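Local structure of Tau class glutathione S-transferase (Mangifera indica, 5KEJ) at residues A[109-114]-A[128-133]; A[16-21]-A[204-209]; A[5-10]-A[32-37]. The protein probably catalyses the conjugation of reduced glutathione to electrophilic substrates, as tau class glutathione S-transferases do. All coordinates share one frame; numbering follows the deposited sequence.

Contact 1. Residues A[109-114]-A[128-133]; sequences PSLKGI and DQVGES
V130 enters the side of the 109-114 segment with a single methyl serving three residues, a small example of helices packed together with no hydrogen bond between them. Its CG2 lies 3.6 Å from the carbonyl O of S110, 3.6 Å from S110 OG and 3.9 Å from L111 CA, and the CD1 of I114 comes within 3.8 Å of the same CG2. The V130 and I114 side chains meet at about a right angle. The other methyl, CG1, faces L111, whose CD1 stands 4.1 Å away. L111 has CG anti to its own N (chi1 -167°), which carries the end of the chain nearer to the 128-133 segment than its first bond would suggest. The CA atoms of L111 and V130, 6.2 Å apart, are the closest CA pair across the contact.

The two segments belong to helices 90-112 and 120-145 of the all-helical C-terminal domain of the glutathione S-transferase fold. Helix 167-177 adds L170 and T173 against L111, and F181 covers both I114 and V130.

Polar groups contribute by contact and not by bonding. The extended side chain of Q129 brings its amide beside S110 CB, with OE1 3.8 Å away. The S110 hydroxyl is engaged within its own helix, hydrogen-bonded to W107 O, and S133 OG lies within hydrogen-bonding reach of both Q129 O and V130 O.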
loop_
_atom_site.group_PDB
_atom_site.type_symbol
_atom_site.label_atom_id
_atom_site.label_comp_id
_atom_site.label_asym_id
_atom_site.label_seq_id
_atom_site.Cartn_x
_atom_site.Cartn_y
_atom_site.Cartn_z
ATOM N N PRO A 109 10.534 -6.672 -5.026
ATOM C CA PRO A 109 10.505 -7.085 -6.437
ATOM C C PRO A 109 11.873 -7.056 -7.135
ATOM O O PRO A 109 12.152 -7.919 -7.960
ATOM C CB PRO A 109 9.563 -6.059 -7.072
ATOM C CG PRO A 109 8.621 -5.705 -5.962
ATOM C CD PRO A 109 9.504 -5.651 -4.751
ATOM N N SER A 110 12.719 -6.090 -6.814
ATOM C CA SER A 110 14.033 -6.048 -7.455
ATOM C C SER A 110 14.971 -7.115 -6.856
ATOM O O SER A 110 15.871 -7.605 -7.533
ATOM C CB SER A 110 14.648 -4.651 -7.344
ATOM O OG SER A 110 15.275 -4.491 -6.089
ATOM N N LEU A 111 14.750 -7.493 -5.599
ATOM C CA LEU A 111 15.489 -8.605 -5.011
ATOM C C LEU A 111 15.184 -9.902 -5.762
ATOM O O LEU A 111 16.092 -10.656 -6.101
ATOM C CB LEU A 111 15.149 -8.766 -3.526
ATOM C CG LEU A 111 16.057 -9.686 -2.705
ATOM C CD1 LEU A 111 17.437 -9.042 -2.546
ATOM C CD2 LEU A 111 15.450 -9.996 -1.358
ATOM N N LYS A 112 13.903 -10.154 -6.030
ATOM C CA LYS A 112 13.482 -11.365 -6.732
ATOM C C LYS A 112 13.953 -11.353 -8.182
ATOM O O LYS A 112 14.224 -12.398 -8.767
ATOM C CB LYS A 112 11.958 -11.526 -6.672
ATOM C CG LYS A 112 11.413 -11.605 -5.255
ATOM C CD LYS A 112 10.036 -12.270 -5.195
ATOM C CE LYS A 112 8.960 -11.411 -5.831
ATOM N NZ LYS A 112 7.614 -11.729 -5.292
ATOM N N GLY A 113 14.068 -10.162 -8.755
ATOM C CA GLY A 113 14.513 -10.018 -10.132
ATOM C C GLY A 113 15.956 -10.438 -10.359
ATOM O O GLY A 113 16.443 -10.443 -11.493
ATOM N N ILE A 114 16.644 -10.766 -9.269
ATOM C CA ILE A 114 17.976 -11.347 -9.331
ATOM C C ILE A 114 17.873 -12.810 -9.744
ATOM O O ILE A 114 18.542 -13.242 -10.683
ATOM C CB ILE A 114 18.709 -11.218 -7.980
ATOM C CG1 ILE A 114 19.374 -9.843 -7.887
ATOM C CG2 ILE A 114 19.746 -12.324 -7.814
ATOM C CD1 ILE A 114 19.884 -9.503 -6.510
ATOM N N ASP A 128 22.946 -4.332 -9.334
ATOM C CA ASP A 128 23.254 -2.923 -9.112
ATOM C C ASP A 128 22.038 -2.179 -8.541
ATOM O O ASP A 128 22.184 -1.221 -7.782
ATOM C CB ASP A 128 23.730 -2.258 -10.420
ATOM C CG ASP A 128 25.061 -2.823 -10.923
ATOM O OD1 ASP A 128 25.978 -3.015 -10.098
ATOM O OD2 ASP A 128 25.197 -3.077 -12.142
ATOM N N GLN A 129 20.839 -2.633 -8.894
ATOM C CA GLN A 129 19.617 -1.970 -8.455
ATOM C C GLN A 129 19.356 -2.239 -6.964
ATOM O O GLN A 129 18.944 -1.345 -6.219
ATOM C CB GLN A 129 18.432 -2.430 -9.317
ATOM C CG GLN A 129 17.128 -1.689 -9.042
ATOM C CD GLN A 129 15.963 -2.191 -9.896
ATOM O OE1 GLN A 129 16.048 -3.240 -10.548
ATOM N NE2 GLN A 129 14.856 -1.447 -9.875
ATOM N N VAL A 130 19.604 -3.475 -6.538
ATOM C CA VAL A 130 19.449 -3.868 -5.139
ATOM C C VAL A 130 20.456 -3.150 -4.244
ATOM O O VAL A 130 20.098 -2.616 -3.190
ATOM C CB VAL A 130 19.619 -5.385 -4.967
ATOM C CG1 VAL A 130 19.717 -5.741 -3.490
ATOM C CG2 VAL A 130 18.469 -6.116 -5.612
ATOM N N GLY A 131 21.714 -3.132 -4.681
ATOM C CA GLY A 131 22.773 -2.473 -3.938
ATOM C C GLY A 131 22.426 -1.016 -3.730
ATOM O O GLY A 131 22.503 -0.501 -2.615
ATOM N N GLU A 132 22.004 -0.371 -4.814
ATOM C CA GLU A 132 21.609 1.033 -4.800
ATOM C C GLU A 132 20.441 1.312 -3.854
ATOM O O GLU A 132 20.515 2.225 -3.031
ATOM C CB GLU A 132 21.242 1.491 -6.211
ATOM C CG GLU A 132 20.683 2.902 -6.252
ATOM C CD GLU A 132 19.754 3.136 -7.430
ATOM O OE1 GLU A 132 18.633 2.567 -7.435
ATOM O OE2 GLU A 132 20.145 3.889 -8.350
ATOM N N SER A 133 19.362 0.538 -3.968
ATOM C CA SER A 133 18.225 0.706 -3.061
ATOM C C SER A 133 18.632 0.401 -1.620
ATOM O O SER A 133 18.143 1.037 -0.690
ATOM C CB SER A 133 17.049 -0.179 -3.474
ATOM O OG SER A 133 17.438 -1.535 -3.536
#

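Contact 2. Residues A[16-21]-A[204-209]; sequences YVMRAR and KDVMPE. With GTX (S-hexylglutathione), chain C.
A valine methyl sits squarely over an arginine in this contact: V206 CG1 lies 3.6 Å above the guanidinium plane of R21, over its centre, with CZ the nearest atom. The two side chains run antiparallel. R21 runs out from its helix and then bends at chi3 (69°), which turns the flat group across the valine. Two anchors limit its rotation: NE is hydrogen-bonded to Y31 OH, and NH2 donates to a water at 2.9 Å that in turn makes a weak bond to D205 O.

M18 carries the apolar half. Its CG lies 3.9 Å from V206 CG2, while SD meets the terminal methyl of M207, CE, at 3.6 Å. A bend about the CG-SD bond (chi3 -50°) brings M18 CE tip to tip with P208 CD at 3.8 Å. V206 is thus wedged between M18 and R21, one helical turn apart on helix 15-26, and the loop between helices 201-204 and 210-219 is laid against the N-terminal domain.

The same helix meets S-hexylglutathione through other residues. Y16 has the ligand's CB1 over one ring face, offset toward the rim, and SG2 at its edge, in plane, and CD1 lies 3.3 Å from GTX O12. R19, whose guanidinium is paired with D104, approaches that carboxylate oxygen obliquely.

With no direct hydrogen bond between the segments, the chemistry implies that the loop is probably held mainly by van der Waals packing, with a weak water bridge from R21 to D205 O.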
loop_
_atom_site.group_PDB
_atom_site.type_symbol
_atom_site.label_atom_id
_atom_site.label_comp_id
_atom_site.label_asym_id
_atom_site.label_seq_id
_atom_site.Cartn_x
_atom_site.Cartn_y
_atom_site.Cartn_z
ATOM N N TYR A 16 6.030 -12.082 4.458
ATOM C CA TYR A 16 4.775 -11.377 4.735
ATOM C C TYR A 16 4.078 -11.900 5.969
ATOM O O TYR A 16 3.563 -11.124 6.777
ATOM C CB TYR A 16 3.851 -11.464 3.521
ATOM C CG TYR A 16 4.454 -10.717 2.368
ATOM C CD1 TYR A 16 4.522 -9.336 2.395
ATOM C CD2 TYR A 16 5.004 -11.384 1.277
ATOM C CE1 TYR A 16 5.107 -8.627 1.366
ATOM C CE2 TYR A 16 5.589 -10.681 0.228
ATOM C CZ TYR A 16 5.634 -9.299 0.287
ATOM O OH TYR A 16 6.199 -8.560 -0.722
ATOM N N VAL A 17 4.067 -13.219 6.126
ATOM C CA VAL A 17 3.495 -13.820 7.315
ATOM C C VAL A 17 4.359 -13.482 8.538
ATOM O O VAL A 17 3.838 -13.262 9.646
ATOM C CB VAL A 17 3.352 -15.351 7.163
ATOM C CG1 VAL A 17 2.900 -15.967 8.472
ATOM C CG2 VAL A 17 2.369 -15.689 6.051
ATOM N N MET A 18 5.675 -13.416 8.336
ATOM C CA MET A 18 6.579 -13.123 9.448
ATOM C C MET A 18 6.293 -11.744 10.045
ATOM O O MET A 18 6.451 -11.543 11.247
ATOM C CB MET A 18 8.043 -13.213 9.025
ATOM C CG MET A 18 8.942 -13.205 10.247
ATOM S SD MET A 18 10.637 -12.742 9.900
ATOM C CE MET A 18 10.982 -13.843 8.536
ATOM N N ARG A 19 5.831 -10.813 9.212
ATOM C CA ARG A 19 5.398 -9.501 9.706
ATOM C C ARG A 19 4.317 -9.596 10.753
ATOM O O ARG A 19 4.341 -8.853 11.737
ATOM C CB ARG A 19 4.872 -8.634 8.558
ATOM C CG ARG A 19 5.926 -8.095 7.633
ATOM C CD ARG A 19 5.300 -7.382 6.445
ATOM N NE ARG A 19 6.331 -6.685 5.673
ATOM C CZ ARG A 19 6.134 -6.105 4.494
ATOM N NH1 ARG A 19 7.143 -5.478 3.884
ATOM N NH2 ARG A 19 4.928 -6.147 3.927
ATOM N N ALA A 20 3.335 -10.470 10.527
ATOM C CA ALA A 20 2.215 -10.606 11.462
ATOM C C ALA A 20 2.632 -11.260 12.788
ATOM O O ALA A 20 2.278 -10.775 13.858
ATOM C CB ALA A 20 1.070 -11.400 10.818
ATOM N N ARG A 21 3.374 -12.362 12.712
ATOM C CA ARG A 21 3.851 -13.061 13.907
ATOM C C ARG A 21 4.720 -12.178 14.791
ATOM O O ARG A 21 4.576 -12.194 16.006
ATOM C CB ARG A 21 4.659 -14.301 13.528
ATOM C CG ARG A 21 3.997 -15.206 12.526
ATOM C CD ARG A 21 4.861 -16.432 12.284
ATOM N NE ARG A 21 4.921 -17.311 13.449
ATOM C CZ ARG A 21 5.674 -18.402 13.511
ATOM N NH1 ARG A 21 6.430 -18.735 12.477
ATOM N NH2 ARG A 21 5.675 -19.157 14.601
ATOM N N LYS A 204 13.279 -13.549 17.257
ATOM C CA LYS A 204 14.261 -14.622 17.341
ATOM C C LYS A 204 13.693 -15.989 16.971
ATOM O O LYS A 204 14.354 -16.786 16.291
ATOM C CB LYS A 204 14.836 -14.658 18.759
ATOM C CG LYS A 204 15.870 -15.735 19.023
ATOM C CD LYS A 204 16.039 -15.913 20.528
ATOM C CE LYS A 204 17.204 -16.834 20.860
ATOM N NZ LYS A 204 17.071 -17.383 22.241
ATOM N N ASP A 205 12.462 -16.250 17.398
ATOM C CA ASP A 205 11.886 -17.571 17.207
ATOM C C ASP A 205 10.973 -17.693 15.990
ATOM O O ASP A 205 10.403 -18.753 15.765
ATOM C CB ASP A 205 11.132 -17.985 18.473
ATOM C CG ASP A 205 12.052 -18.100 19.679
ATOM O OD1 ASP A 205 13.185 -18.609 19.508
ATOM O OD2 ASP A 205 11.654 -17.669 20.788
ATOM N N VAL A 206 10.827 -16.637 15.197
ATOM C CA VAL A 206 10.000 -16.758 13.992
ATOM C C VAL A 206 10.800 -16.419 12.746
ATOM O O VAL A 206 10.304 -16.524 11.632
ATOM C CB VAL A 206 8.731 -15.862 14.048
ATOM C CG1 VAL A 206 7.903 -16.146 15.314
ATOM C CG2 VAL A 206 9.094 -14.406 13.949
ATOM N N MET A 207 12.047 -16.013 12.943
ATOM C CA MET A 207 12.959 -15.779 11.831
ATOM C C MET A 207 13.686 -17.082 11.526
ATOM O O MET A 207 14.456 -17.561 12.355
ATOM C CB MET A 207 13.945 -14.664 12.176
ATOM C CG MET A 207 15.161 -14.610 11.279
ATOM S SD MET A 207 14.774 -13.848 9.703
ATOM C CE MET A 207 14.171 -12.245 10.252
ATOM N N PRO A 208 13.420 -17.680 10.354
ATOM C CA PRO A 208 13.996 -18.986 10.007
ATOM C C PRO A 208 15.497 -18.953 9.744
ATOM O O PRO A 208 15.995 -17.966 9.203
ATOM C CB PRO A 208 13.240 -19.376 8.721
ATOM C CG PRO A 208 12.782 -18.078 8.151
ATOM C CD PRO A 208 12.449 -17.224 9.343
ATOM N N GLU A 209 16.199 -20.024 10.115
ATOM C CA GLU A 209 17.606 -20.187 9.757
ATOM C C GLU A 209 17.746 -20.081 8.253
ATOM O O GLU A 209 16.924 -20.612 7.515
ATOM C CB GLU A 209 18.159 -21.536 10.227
ATOM C CG GLU A 209 17.543 -22.063 11.505
ATOM C CD GLU A 209 18.249 -21.559 12.750
ATOM O OE1 GLU A 209 19.325 -20.935 12.616
ATOM O OE2 GLU A 209 17.726 -21.793 13.863
HETATM N N1 GTX C . 0.285 -8.425 -0.534
HETATM C CA1 GTX C . 0.344 -9.522 0.430
HETATM C C1 GTX C . 0.683 -8.957 1.763
HETATM O O11 GTX C . 0.080 -9.361 2.712
HETATM O O12 GTX C . 1.529 -8.097 1.878
HETATM C CB1 GTX C . 1.362 -10.568 -0.008
HETATM C CG1 GTX C . 0.793 -11.966 0.061
HETATM C CD1 GTX C . 1.738 -12.987 -0.497
HETATM O OE1 GTX C . 2.184 -12.846 -1.580
HETATM N N2 GTX C . 2.084 -14.012 0.247
HETATM C CA2 GTX C . 2.817 -15.135 -0.285
HETATM C C2 GTX C . 1.892 -16.194 -0.746
HETATM O O2 GTX C . 2.292 -17.314 -0.935
HETATM C CB2 GTX C . 3.750 -15.770 0.733
HETATM S SG2 GTX C . 5.346 -15.036 0.911
HETATM C C1S GTX C . 5.851 -14.645 -0.715
HETATM C C2S GTX C . 7.355 -14.870 -0.890
HETATM C C3S GTX C . 7.666 -16.296 -1.344
HETATM C C4S GTX C . 8.022 -17.212 -0.190
HETATM C C5S GTX C . 6.885 -18.107 0.285
HETATM C C6S GTX C . 5.987 -18.568 -0.836
HETATM N N3 GTX C . 0.643 -15.845 -0.898
HETATM C CA3 GTX C . -0.327 -16.729 -1.427
HETATM C C3 GTX C . -0.317 -16.564 -2.914
HETATM O O31 GTX C . -1.291 -16.954 -3.587
HETATM O O32 GTX C . 0.697 -16.037 -3.395
HETATM O O HOH W 1 7.909 -20.972 15.012
#

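Contact 3. Residues A[5-10]-A[32-37]; sequences DVKLLG and ELLEET
Strands 6-10 and 32-35 run parallel, their short axes 4.6 Å apart at closest approach and 25° from alignment, and five backbone hydrogen bonds join the segments from E32 N to V6 O through E36 N to G10 O. The shortest, L8 N to E32 O, is 2.6 Å and nearly straight at 170°; G10 N to L34 O, at 2.9 Å, has its donor tilted 32° from the carbonyl plane.

On one face K7 and E32 run alongside one another. E32 OE1 is 3.4 Å from K7 CG, but the ammonium NZ stays 4.6 Å from that oxygen, so they form no salt bridge, and any attraction would be a longer-range electrostatic one. Further along this face L9 crosses L34, CD2 to CD1 at 3.5 Å, against L44 of helix 43-48, which both leucines touch. L8 and L33 occupy the other face, their methyls CD2 and CD1 4.3 Å apart, against R21 of helix 15-26. G10 presents only hydrogen there, its CA 4.2 Å from L33 CD1.

Helix 15-26 links the two strands as a beta-alpha-beta crossover, the opening unit of the thioredoxin-like fold that forms the N-terminal domain of glutathione S-transferases.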
loop_
_atom_site.group_PDB
_atom_site.type_symbol
_atom_site.label_atom_id
_atom_site.label_comp_id
_atom_site.label_asym_id
_atom_site.label_seq_id
_atom_site.Cartn_x
_atom_site.Cartn_y
_atom_site.Cartn_z
ATOM N N ASP A 5 -9.225 -16.743 20.480
ATOM C CA ASP A 5 -9.751 -15.687 19.632
ATOM C C ASP A 5 -8.890 -15.309 18.424
ATOM O O ASP A 5 -9.360 -14.575 17.553
ATOM C CB ASP A 5 -9.988 -14.436 20.484
ATOM C CG ASP A 5 -8.780 -14.077 21.331
ATOM O OD1 ASP A 5 -8.038 -15.019 21.690
ATOM O OD2 ASP A 5 -8.564 -12.871 21.636
ATOM N N VAL A 6 -7.646 -15.777 18.359
ATOM C CA VAL A 6 -6.763 -15.290 17.306
ATOM C C VAL A 6 -6.073 -16.410 16.560
ATOM O O VAL A 6 -5.323 -17.192 17.140
ATOM C CB VAL A 6 -5.667 -14.340 17.840
ATOM C CG1 VAL A 6 -4.813 -13.824 16.675
ATOM C CG2 VAL A 6 -6.276 -13.177 18.618
ATOM N N LYS A 7 -6.334 -16.470 15.257
ATOM C CA LYS A 7 -5.686 -17.427 14.381
ATOM C C LYS A 7 -4.891 -16.697 13.300
ATOM O O LYS A 7 -5.338 -15.683 12.760
ATOM C CB LYS A 7 -6.723 -18.354 13.743
ATOM C CG LYS A 7 -7.369 -19.279 14.753
ATOM C CD LYS A 7 -8.852 -19.500 14.477
ATOM C CE LYS A 7 -9.504 -20.253 15.645
ATOM N NZ LYS A 7 -10.950 -20.533 15.419
ATOM N N LEU A 8 -3.713 -17.214 12.988
ATOM C CA LEU A 8 -2.955 -16.674 11.884
ATOM C C LEU A 8 -2.846 -17.732 10.795
ATOM O O LEU A 8 -2.398 -18.845 11.051
ATOM C CB LEU A 8 -1.564 -16.212 12.346
ATOM C CG LEU A 8 -0.699 -15.533 11.280
ATOM C CD1 LEU A 8 -1.349 -14.266 10.783
ATOM C CD2 LEU A 8 0.673 -15.236 11.863
ATOM N N LEU A 9 -3.273 -17.393 9.585
ATOM C CA LEU A 9 -3.083 -18.301 8.462
ATOM C C LEU A 9 -1.725 -17.980 7.850
ATOM O O LEU A 9 -1.494 -16.859 7.389
ATOM C CB LEU A 9 -4.210 -18.169 7.428
ATOM C CG LEU A 9 -5.637 -18.293 7.952
ATOM C CD1 LEU A 9 -6.656 -18.454 6.798
ATOM C CD2 LEU A 9 -5.749 -19.435 8.958
ATOM N N GLY A 10 -0.818 -18.951 7.864
ATOM C CA GLY A 10 0.555 -18.647 7.541
ATOM C C GLY A 10 1.304 -19.738 6.826
ATOM O O GLY A 10 0.726 -20.716 6.374
ATOM N N GLU A 32 -3.129 -18.937 17.402
ATOM C CA GLU A 32 -3.019 -20.213 16.744
ATOM C C GLU A 32 -2.481 -20.021 15.312
ATOM O O GLU A 32 -2.965 -19.170 14.554
ATOM C CB GLU A 32 -4.380 -20.906 16.762
ATOM C CG GLU A 32 -4.391 -22.307 16.201
ATOM C CD GLU A 32 -5.796 -22.911 16.156
ATOM O OE1 GLU A 32 -6.783 -22.196 16.467
ATOM O OE2 GLU A 32 -5.907 -24.110 15.816
ATOM N N LEU A 33 -1.457 -20.795 14.962
ATOM C CA LEU A 33 -0.818 -20.710 13.651
ATOM C C LEU A 33 -1.202 -21.863 12.713
ATOM O O LEU A 33 -0.764 -23.002 12.898
ATOM C CB LEU A 33 0.700 -20.679 13.815
ATOM C CG LEU A 33 1.493 -20.728 12.507
ATOM C CD1 LEU A 33 1.262 -19.472 11.644
ATOM C CD2 LEU A 33 2.966 -20.917 12.820
ATOM N N LEU A 34 -2.008 -21.563 11.701
ATOM C CA LEU A 34 -2.458 -22.574 10.744
ATOM C C LEU A 34 -1.656 -22.486 9.456
ATOM O O LEU A 34 -1.789 -21.517 8.701
ATOM C CB LEU A 34 -3.947 -22.399 10.460
ATOM C CG LEU A 34 -4.827 -22.511 11.705
ATOM C CD1 LEU A 34 -6.173 -21.865 11.482
ATOM C CD2 LEU A 34 -5.015 -23.974 12.084
ATOM N N GLU A 35 -0.833 -23.497 9.191
ATOM C CA GLU A 35 0.130 -23.417 8.095
ATOM C C GLU A 35 -0.384 -23.965 6.763
ATOM O O GLU A 35 -0.892 -25.085 6.697
ATOM C CB GLU A 35 1.414 -24.157 8.474
ATOM C CG GLU A 35 2.159 -23.546 9.648
ATOM C CD GLU A 35 3.435 -22.828 9.228
ATOM O OE1 GLU A 35 3.927 -23.060 8.100
ATOM O OE2 GLU A 35 3.949 -22.023 10.029
ATOM N N GLU A 36 -0.215 -23.174 5.702
ATOM C CA GLU A 36 -0.561 -23.596 4.353
ATOM C C GLU A 36 0.553 -24.458 3.750
ATOM O O GLU A 36 1.695 -24.429 4.207
ATOM C CB GLU A 36 -0.821 -22.382 3.446
ATOM C CG GLU A 36 -1.967 -21.490 3.872
ATOM C CD GLU A 36 -3.324 -22.146 3.666
ATOM O OE1 GLU A 36 -4.172 -22.016 4.575
ATOM O OE2 GLU A 36 -3.539 -22.786 2.604
ATOM N N THR A 37 0.209 -25.192 2.698
ATOM C CA THR A 37 1.115 -26.113 2.024
ATOM C C THR A 37 1.265 -25.665 0.582
ATOM O O THR A 37 0.322 -25.125 0.012
ATOM C CB THR A 37 0.563 -27.564 2.070
ATOM O OG1 THR A 37 0.220 -27.895 3.420
ATOM C CG2 THR A 37 1.569 -28.576 1.544
#

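How the contacts relate
Contact 3 comes first along the chain, and its segments alternate with those of contact 2, because helix 15-26 connects the two strands of contact 3. These two contacts touch directly, their centres about 13 Å apart: the helix that receives the 204-209 loop on one side rests on L8 of the sheet with A20 and R21. Contact 1 is nested in the long loop closed by contact 2, with centres about 22 Å and nearest atoms about 6 Å apart. Contacts 1 and 3 lie on opposite sides of the chain's centre, in the C-terminal and N-terminal domains respectively. Contact 2 thus ties the thioredoxin-like domain to the chain's C-terminal region, on a helix that also borders the glutathione site.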